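Local coordinates for protein putative peptidyl-arginine deiminase (Chlorobium tepidum, PDB 1XKN) that probably hydrolyses the guanidinium group of agmatine or of peptidyl-arginine, as a deiminase of the Porphyromonas type, at residues 54-59 against 86-91; 271-276 against 301-306. All blocks are in the same frame, centred on the assembly; numbering follows the deposited sequence.

Interaction 1: residues 54-59 against 86-91; sequences NINVLD and HRIPTN
The side chains of Asn-56 and Ile-88 cross at a slant, the amide oxygen OD1 of Asn-56 lying 3.4 Å from CD1 of Ile-88 and close to its CB as well. That oxygen is buried against hydrocarbon and has no polar partner, whereas the ND2 end of the same amide is held by Ser-21. Nearer the backbone, CB of Asn-56 rests on the methyl CG2 of Thr-90, 3.9 Å away. With chi1 at 68°, Thr-90 OG1 is turned between its own backbone N and carbonyl carbon, and it donates to a water that in turn donates to Asn-56 O. The His-86 ring stands at 66° to the amide of Asn-54, whose OD1 is bonded to Ser-17; CE1 of the ring lies 3.6 Å from CB of Asn-54. Further along, the methyl CD2 of Leu-58 presses against Pro-89, 3.3 Å from its CA, a tight fit. The backbones are joined by His-86 N to Ile-55 O (2.8 Å) and Val-57 N to His-86 O (2.9 Å, 168° at the hydrogen), with a weak bond from Ile-88 N to Val-57 O. Strands 52-57 and 83-87 thus run parallel, linked through helix 60-73 as a beta-alpha-beta unit at the edge of a mixed sheet.

Interaction 2: residues 271-276 against 301-306; sequences MPEPVY and YRCPRD
A capping box formed by Cys-303 and Asp-306 lies at the start of the helix that runs on to residue 316, and the loop 271-276 packs against this helix start. Glu-273 reaches across the start of the helix: its OE1 is 3.6 Å from CB of Cys-303, while OE2 approaches the Pro-304 ring at 3.3 Å from CG, the two side chains crossing at about a right angle. CG of Glu-273 also sits over one face of the Arg-305 guanidinium, near its rim. Carboxylate and guanidinium planes are almost perpendicular, and OE2 of Glu-273 stays 4.6 Å from NE of Arg-305, so the opposite charges probably attract without a direct bond. The arginine instead reaches across the loop, extended from CG to NE, and NH1 donates to Met-271 O at 2.9 Å, although the position of that oxygen is less certain; residue 271 is a selenomethionine.

Within the box, Cys-303 N donates to Asp-306 OD2, met from above the carboxylate plane, and Arg-305 N gives a weak return bond to Cys-303 SG. A chi1 of 72° sets that sulfur between its own backbone N and carbonyl carbon. The other carboxylate oxygen, OD1 of Asp-306, receives Tyr-301 N at 3.0 Å and is also bonded to Tyr-286, so the aspartate, itself in the first turn, holds the backbone leading into the helix at two points. The Tyr-301 side chain runs alongside Pro-272, whose CG lies 3.7 Å from ring carbon CD2, and Val-275 CG2 meets CB of the same tyrosine at 4.0 Å. One water donates to both Glu-273 O and Tyr-301 O, joining the two backbones beside these apolar contacts.

Interaction 1 closes before interaction 2 opens along the chain, and their centres lie 32 Å apart, with the nearest atoms about 19 Å from each other, so the two do not touch. Both belong to the same Porphyromonas-type deiminase fold, in different parts of it. The pairing of 54-59 with 86-91 belongs to the mixed sheet that also contains strands 15-21 and 342-345, which brings early and late parts of the chain together. The contact of 271-276 with 301-306 instead joins the loop after strand 265-269 to the start of helix 305-316, just beyond strand 295-300. Interaction 1 is thus strand pairing within a sheet, interaction 2 loop-to-helix packing at the periphery, and they share no sheet.

Interaction 1: residues 54-59 against 86-91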
ATOM      1  N   ASN A  54       6.337  11.431  -6.849  1.00  4.93           N
ATOM      2  CA  ASN A  54       6.594  12.441  -5.830  1.00  4.76           C
ATOM      3  C   ASN A  54       7.366  11.770  -4.706  1.00  5.70           C
ATOM      4  O   ASN A  54       6.878  10.818  -4.099  1.00  4.84           O
ATOM      5  CB  ASN A  54       5.272  13.009  -5.306  1.00  3.97           C
ATOM      6  CG  ASN A  54       4.552  13.857  -6.338  1.00  3.38           C
ATOM      7  OD1 ASN A  54       3.423  13.559  -6.736  1.00  6.09           O
ATOM      8  ND2 ASN A  54       5.205  14.923  -6.774  1.00  2.76           N
ATOM      9  N   ILE A  55       8.568  12.268  -4.431  1.00  4.33           N
ATOM     10  CA  ILE A  55       9.416  11.673  -3.403  1.00  4.50           C
ATOM     11  C   ILE A  55       9.712  12.602  -2.234  1.00  4.37           C
ATOM     12  O   ILE A  55      10.153  13.736  -2.425  1.00  7.16           O
ATOM     13  CB  ILE A  55      10.761  11.215  -4.010  1.00  4.12           C
ATOM     14  CG1 ILE A  55      10.497  10.261  -5.180  1.00  4.46           C
ATOM     15  CG2 ILE A  55      11.620  10.548  -2.937  1.00  4.06           C
ATOM     16  CD1 ILE A  55      11.747   9.725  -5.840  1.00  4.70           C
ATOM     17  N   ASN A  56       9.476  12.111  -1.020  1.00  5.47           N
ATOM     18  CA  ASN A  56       9.741  12.892   0.179  1.00  4.95           C
ATOM     19  C   ASN A  56      11.183  12.677   0.619  1.00  5.24           C
ATOM     20  O   ASN A  56      11.637  11.540   0.764  1.00  5.23           O
ATOM     21  CB  ASN A  56       8.814  12.478   1.328  1.00  3.77           C
ATOM     22  CG  ASN A  56       7.358  12.724   1.027  1.00  7.31           C
ATOM     23  OD1 ASN A  56       6.986  13.785   0.533  1.00  7.10           O
ATOM     24  ND2 ASN A  56       6.519  11.747   1.352  1.00  9.46           N
ATOM     25  N   VAL A  57      11.899  13.777   0.820  1.00  3.50           N
ATOM     26  CA  VAL A  57      13.283  13.728   1.275  1.00  3.39           C
ATOM     27  C   VAL A  57      13.437  14.736   2.410  1.00  4.21           C
ATOM     28  O   VAL A  57      12.665  15.690   2.510  1.00  4.70           O
ATOM     29  CB  VAL A  57      14.275  14.071   0.143  1.00  4.01           C
ATOM     30  CG1 VAL A  57      14.261  12.971  -0.911  1.00  3.55           C
ATOM     31  CG2 VAL A  57      13.909  15.408  -0.485  1.00  6.17           C
ATOM     32  N   LEU A  58      14.434  14.523   3.261  1.00  5.08           N
ATOM     33  CA  LEU A  58      14.669  15.396   4.410  1.00  5.88           C
ATOM     34  C   LEU A  58      15.438  16.669   4.092  1.00  5.74           C
ATOM     35  O   LEU A  58      15.232  17.701   4.729  1.00  6.19           O
ATOM     36  CB  LEU A  58      15.440  14.632   5.489  1.00  7.82           C
ATOM     37  CG  LEU A  58      14.762  13.430   6.145  1.00 12.47           C
ATOM     38  CD1 LEU A  58      15.764  12.690   7.024  1.00 12.00           C
ATOM     39  CD2 LEU A  58      13.584  13.907   6.962  1.00 15.77           C
ATOM     40  N   ASP A  59      16.323  16.597   3.107  1.00  5.42           N
ATOM     41  CA  ASP A  59      17.144  17.740   2.758  1.00  5.73           C
ATOM     42  C   ASP A  59      17.715  17.623   1.351  1.00  6.66           C
ATOM     43  O   ASP A  59      17.502  16.624   0.664  1.00  5.09           O
ATOM     44  CB  ASP A  59      18.277  17.865   3.779  1.00  6.35           C
ATOM     45  CG  ASP A  59      18.931  16.527   4.090  1.00  8.69           C
ATOM     46  OD1 ASP A  59      19.389  15.852   3.146  1.00  8.75           O
ATOM     47  OD2 ASP A  59      18.981  16.146   5.278  1.00 11.94           O
ATOM     48  N   HIS A  86      10.194  16.519  -2.781  1.00  3.94           N
ATOM     49  CA  HIS A  86       9.560  17.414  -1.829  1.00  4.09           C
ATOM     50  C   HIS A  86      10.301  17.341  -0.513  1.00  5.13           C
ATOM     51  O   HIS A  86      10.600  16.249  -0.025  1.00  4.38           O
ATOM     52  CB  HIS A  86       8.099  17.023  -1.601  1.00  5.97           C
ATOM     53  CG  HIS A  86       7.273  17.040  -2.845  1.00  5.64           C
ATOM     54  ND1 HIS A  86       7.305  16.021  -3.774  1.00  8.91           N
ATOM     55  CD2 HIS A  86       6.428  17.974  -3.339  1.00  6.25           C
ATOM     56  CE1 HIS A  86       6.514  16.330  -4.785  1.00  5.41           C
ATOM     57  NE2 HIS A  86       5.970  17.509  -4.547  1.00  9.61           N
ATOM     58  N   ARG A  87      10.614  18.503   0.052  1.00  5.81           N
ATOM     59  CA  ARG A  87      11.299  18.545   1.330  1.00  5.36           C
ATOM     60  C   ARG A  87      10.225  18.335   2.383  1.00  4.69           C
ATOM     61  O   ARG A  87       9.594  19.287   2.847  1.00  7.62           O
ATOM     62  CB  ARG A  87      11.988  19.898   1.538  1.00  4.20           C
ATOM     63  CG  ARG A  87      12.755  19.974   2.851  1.00  6.39           C
ATOM     64  CD  ARG A  87      13.416  21.330   3.067  1.00  5.94           C
ATOM     65  NE  ARG A  87      14.590  21.521   2.220  1.00  8.81           N
ATOM     66  CZ  ARG A  87      15.451  22.526   2.360  1.00 10.62           C
ATOM     67  NH1 ARG A  87      15.268  23.429   3.314  1.00 11.97           N
ATOM     68  NH2 ARG A  87      16.498  22.624   1.553  1.00 10.54           N
ATOM     69  N   ILE A  88       9.999  17.071   2.721  1.00  4.88           N
ATOM     70  CA  ILE A  88       9.004  16.681   3.708  1.00  5.32           C
ATOM     71  C   ILE A  88       9.648  15.634   4.610  1.00  6.32           C
ATOM     72  O   ILE A  88       9.973  14.530   4.166  1.00  5.73           O
ATOM     73  CB  ILE A  88       7.748  16.086   3.024  1.00  5.14           C
ATOM     74  CG1 ILE A  88       7.043  17.167   2.196  1.00  4.07           C
ATOM     75  CG2 ILE A  88       6.798  15.523   4.075  1.00  5.53           C
ATOM     76  CD1 ILE A  88       5.726  16.717   1.579  1.00  5.80           C
ATOM     77  N   PRO A  89       9.849  15.971   5.894  1.00  6.01           N
ATOM     78  CA  PRO A  89      10.467  15.036   6.836  1.00  6.68           C
ATOM     79  C   PRO A  89       9.673  13.757   7.064  1.00  5.76           C
ATOM     80  O   PRO A  89       8.440  13.766   7.088  1.00  5.40           O
ATOM     81  CB  PRO A  89      10.602  15.868   8.108  1.00  9.13           C
ATOM     82  CG  PRO A  89       9.431  16.781   8.034  1.00  9.06           C
ATOM     83  CD  PRO A  89       9.439  17.207   6.580  1.00  6.84           C
ATOM     84  N   THR A  90      10.398  12.658   7.222  1.00  5.68           N
ATOM     85  CA  THR A  90       9.787  11.364   7.471  1.00  5.32           C
ATOM     86  C   THR A  90      10.661  10.624   8.474  1.00  5.99           C
ATOM     87  O   THR A  90      11.853  10.914   8.605  1.00  6.25           O
ATOM     88  CB  THR A  90       9.700  10.503   6.186  1.00  6.39           C
ATOM     89  OG1 THR A  90      11.018  10.118   5.770  1.00  6.09           O
ATOM     90  CG2 THR A  90       9.030  11.284   5.064  1.00  7.37           C
ATOM     91  N   ASN A  91      10.061   9.685   9.194  1.00  5.52           N
ATOM     92  CA  ASN A  91      10.804   8.886  10.160  1.00  6.66           C
ATOM     93  C   ASN A  91      11.132   7.548   9.515  1.00  7.05           C
ATOM     94  O   ASN A  91      12.228   7.019   9.700  1.00  6.78           O
ATOM     95  CB  ASN A  91       9.986   8.667  11.433  1.00  6.75           C
ATOM     96  CG  ASN A  91       9.668   9.964  12.151  1.00  6.33           C
ATOM     97  OD1 ASN A  91       8.530  10.426  12.143  1.00  6.62           O
ATOM     98  ND2 ASN A  91      10.683  10.566  12.769  1.00  7.44           N
TER
HETATM   99  O   HOH W   1      12.136  10.404   3.336  1.00  7.19           O

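Interaction 2: residues 271-276 against 301-306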
HETATM    1  N   MSE A 271       2.812 -18.141  -2.610  1.00  5.57           N
HETATM    2  CA  MSE A 271       3.521 -17.422  -1.561  1.00  4.14           C
HETATM    3  C   MSE A 271       4.976 -17.621  -1.943  1.00  5.17           C
HETATM    4  O   MSE A 271       5.328 -18.634  -2.539  1.00  6.56           O
HETATM    5  CB  MSE A 271       3.286 -18.050  -0.186  1.00  6.60           C
HETATM    6  CG  MSE A 271       2.051 -17.558   0.550  1.00  6.72           C
HETATM    7 SE   MSE A 271       2.148 -15.702   1.079  1.00 11.43          SE
HETATM    8  CE  MSE A 271       3.443 -15.926   2.515  1.00  9.85           C
ATOM      9  N   PRO A 272       5.838 -16.648  -1.637  1.00  4.55           N
ATOM     10  CA  PRO A 272       7.253 -16.809  -1.982  1.00  5.37           C
ATOM     11  C   PRO A 272       7.825 -17.958  -1.160  1.00  6.15           C
ATOM     12  O   PRO A 272       7.278 -18.295  -0.108  1.00  6.37           O
ATOM     13  CB  PRO A 272       7.863 -15.476  -1.561  1.00  6.75           C
ATOM     14  CG  PRO A 272       6.732 -14.513  -1.725  1.00  7.25           C
ATOM     15  CD  PRO A 272       5.555 -15.280  -1.173  1.00  6.20           C
ATOM     16  N   GLU A 273       8.903 -18.574  -1.630  1.00  6.21           N
ATOM     17  CA  GLU A 273       9.520 -19.631  -0.840  1.00  6.17           C
ATOM     18  C   GLU A 273      10.021 -18.887   0.389  1.00  5.60           C
ATOM     19  O   GLU A 273      10.359 -17.711   0.303  1.00  5.59           O
ATOM     20  CB  GLU A 273      10.686 -20.270  -1.590  1.00  8.53           C
ATOM     21  CG  GLU A 273      10.243 -21.298  -2.611  1.00 10.35           C
ATOM     22  CD  GLU A 273      11.390 -21.828  -3.450  1.00 13.56           C
ATOM     23  OE1 GLU A 273      12.563 -21.561  -3.111  1.00 14.46           O
ATOM     24  OE2 GLU A 273      11.107 -22.528  -4.442  1.00 15.84           O
ATOM     25  N   PRO A 274      10.067 -19.554   1.547  1.00  5.37           N
ATOM     26  CA  PRO A 274      10.524 -18.937   2.797  1.00  6.08           C
ATOM     27  C   PRO A 274      11.763 -18.049   2.677  1.00  6.70           C
ATOM     28  O   PRO A 274      12.770 -18.443   2.089  1.00  8.19           O
ATOM     29  CB  PRO A 274      10.757 -20.143   3.701  1.00  6.37           C
ATOM     30  CG  PRO A 274       9.673 -21.086   3.259  1.00  6.72           C
ATOM     31  CD  PRO A 274       9.757 -20.982   1.750  1.00  5.40           C
ATOM     32  N   VAL A 275      11.667 -16.845   3.240  1.00  6.46           N
ATOM     33  CA  VAL A 275      12.762 -15.880   3.233  1.00  5.85           C
ATOM     34  C   VAL A 275      13.174 -15.587   4.673  1.00  6.33           C
ATOM     35  O   VAL A 275      12.342 -15.230   5.512  1.00  6.24           O
ATOM     36  CB  VAL A 275      12.348 -14.556   2.542  1.00  5.58           C
ATOM     37  CG1 VAL A 275      13.509 -13.569   2.559  1.00  6.73           C
ATOM     38  CG2 VAL A 275      11.921 -14.833   1.110  1.00  7.32           C
ATOM     39  N   TYR A 276      14.465 -15.745   4.946  1.00  7.04           N
ATOM     40  CA  TYR A 276      15.024 -15.528   6.275  1.00  6.77           C
ATOM     41  C   TYR A 276      16.246 -14.621   6.241  1.00  7.43           C
ATOM     42  O   TYR A 276      16.889 -14.464   5.205  1.00  7.65           O
ATOM     43  CB  TYR A 276      15.470 -16.865   6.877  1.00  9.02           C
ATOM     44  CG  TYR A 276      14.364 -17.848   7.168  1.00  8.89           C
ATOM     45  CD1 TYR A 276      13.698 -17.828   8.390  1.00 10.77           C
ATOM     46  CD2 TYR A 276      13.991 -18.808   6.227  1.00 10.91           C
ATOM     47  CE1 TYR A 276      12.689 -18.743   8.673  1.00 11.31           C
ATOM     48  CE2 TYR A 276      12.982 -19.727   6.498  1.00 11.98           C
ATOM     49  CZ  TYR A 276      12.336 -19.687   7.724  1.00 12.61           C
ATOM     50  OH  TYR A 276      11.338 -20.589   8.004  1.00 14.66           O
ATOM     51  N   TYR A 301      11.443 -12.653  -4.845  1.00  4.18           N
ATOM     52  CA  TYR A 301      12.365 -13.167  -3.843  1.00  4.53           C
ATOM     53  C   TYR A 301      13.290 -14.291  -4.282  1.00  5.41           C
ATOM     54  O   TYR A 301      13.459 -15.284  -3.573  1.00  5.94           O
ATOM     55  CB  TYR A 301      11.551 -13.586  -2.621  1.00  5.07           C
ATOM     56  CG  TYR A 301      10.852 -12.399  -2.008  1.00  4.54           C
ATOM     57  CD1 TYR A 301      11.553 -11.506  -1.208  1.00  5.30           C
ATOM     58  CD2 TYR A 301       9.518 -12.115  -2.304  1.00  4.45           C
ATOM     59  CE1 TYR A 301      10.961 -10.358  -0.719  1.00  5.96           C
ATOM     60  CE2 TYR A 301       8.904 -10.958  -1.818  1.00  5.20           C
ATOM     61  CZ  TYR A 301       9.641 -10.084  -1.027  1.00  5.20           C
ATOM     62  OH  TYR A 301       9.079  -8.926  -0.555  1.00  6.10           O
ATOM     63  N   ARG A 302      13.890 -14.116  -5.453  1.00  5.14           N
ATOM     64  CA  ARG A 302      14.837 -15.075  -6.005  1.00  5.14           C
ATOM     65  C   ARG A 302      14.435 -16.543  -5.881  1.00  5.24           C
ATOM     66  O   ARG A 302      15.172 -17.351  -5.315  1.00  7.27           O
ATOM     67  CB  ARG A 302      16.211 -14.863  -5.353  1.00  4.81           C
ATOM     68  CG  ARG A 302      16.725 -13.438  -5.495  1.00  4.92           C
ATOM     69  CD  ARG A 302      18.019 -13.192  -4.729  1.00  6.95           C
ATOM     70  NE  ARG A 302      18.359 -11.770  -4.739  1.00  7.73           N
ATOM     71  CZ  ARG A 302      19.344 -11.221  -4.034  1.00  8.84           C
ATOM     72  NH1 ARG A 302      20.108 -11.972  -3.250  1.00 10.45           N
ATOM     73  NH2 ARG A 302      19.557  -9.914  -4.106  1.00  9.84           N
ATOM     74  N   CYS A 303      13.271 -16.894  -6.412  1.00  5.16           N
ATOM     75  CA  CYS A 303      12.823 -18.280  -6.369  1.00  5.49           C
ATOM     76  C   CYS A 303      11.925 -18.550  -7.572  1.00  4.77           C
ATOM     77  O   CYS A 303      11.451 -17.620  -8.223  1.00  4.76           O
ATOM     78  CB  CYS A 303      12.084 -18.578  -5.062  1.00  5.64           C
ATOM     79  SG  CYS A 303      10.437 -17.846  -4.926  1.00  6.84           S
ATOM     80  N   PRO A 304      11.679 -19.831  -7.887  1.00  4.00           N
ATOM     81  CA  PRO A 304      10.836 -20.181  -9.032  1.00  5.02           C
ATOM     82  C   PRO A 304       9.381 -19.739  -8.957  1.00  5.50           C
ATOM     83  O   PRO A 304       8.666 -19.774  -9.959  1.00  5.68           O
ATOM     84  CB  PRO A 304      10.989 -21.699  -9.122  1.00  5.80           C
ATOM     85  CG  PRO A 304      11.236 -22.099  -7.707  1.00  6.34           C
ATOM     86  CD  PRO A 304      12.193 -21.041  -7.224  1.00  4.86           C
ATOM     87  N   ARG A 305       8.932 -19.321  -7.780  1.00  4.43           N
ATOM     88  CA  ARG A 305       7.553 -18.874  -7.657  1.00  5.99           C
ATOM     89  C   ARG A 305       7.381 -17.431  -8.126  1.00  6.14           C
ATOM     90  O   ARG A 305       6.253 -16.980  -8.327  1.00  5.07           O
ATOM     91  CB  ARG A 305       7.071 -19.022  -6.213  1.00  6.41           C
ATOM     92  CG  ARG A 305       7.106 -20.457  -5.716  1.00  9.22           C
ATOM     93  CD  ARG A 305       6.492 -20.581  -4.342  1.00 11.55           C
ATOM     94  NE  ARG A 305       6.570 -21.950  -3.839  1.00 15.61           N
ATOM     95  CZ  ARG A 305       6.088 -22.334  -2.664  1.00 19.64           C
ATOM     96  NH1 ARG A 305       5.492 -21.453  -1.872  1.00 21.33           N
ATOM     97  NH2 ARG A 305       6.202 -23.598  -2.280  1.00 23.24           N
ATOM     98  N   ASP A 306       8.489 -16.711  -8.316  1.00  3.87           N
ATOM     99  CA  ASP A 306       8.410 -15.314  -8.763  1.00  3.44           C
ATOM    100  C   ASP A 306       7.677 -15.191 -10.096  1.00  4.14           C
ATOM    101  O   ASP A 306       6.739 -14.405 -10.228  1.00  3.58           O
ATOM    102  CB  ASP A 306       9.804 -14.684  -8.941  1.00  3.63           C
ATOM    103  CG  ASP A 306      10.609 -14.612  -7.651  1.00  5.69           C
ATOM    104  OD1 ASP A 306      10.019 -14.596  -6.549  1.00  6.11           O
ATOM    105  OD2 ASP A 306      11.853 -14.545  -7.756  1.00  5.00           O
TER
HETATM  106  O   HOH W   2      12.249 -17.183  -1.691  1.00  7.87           O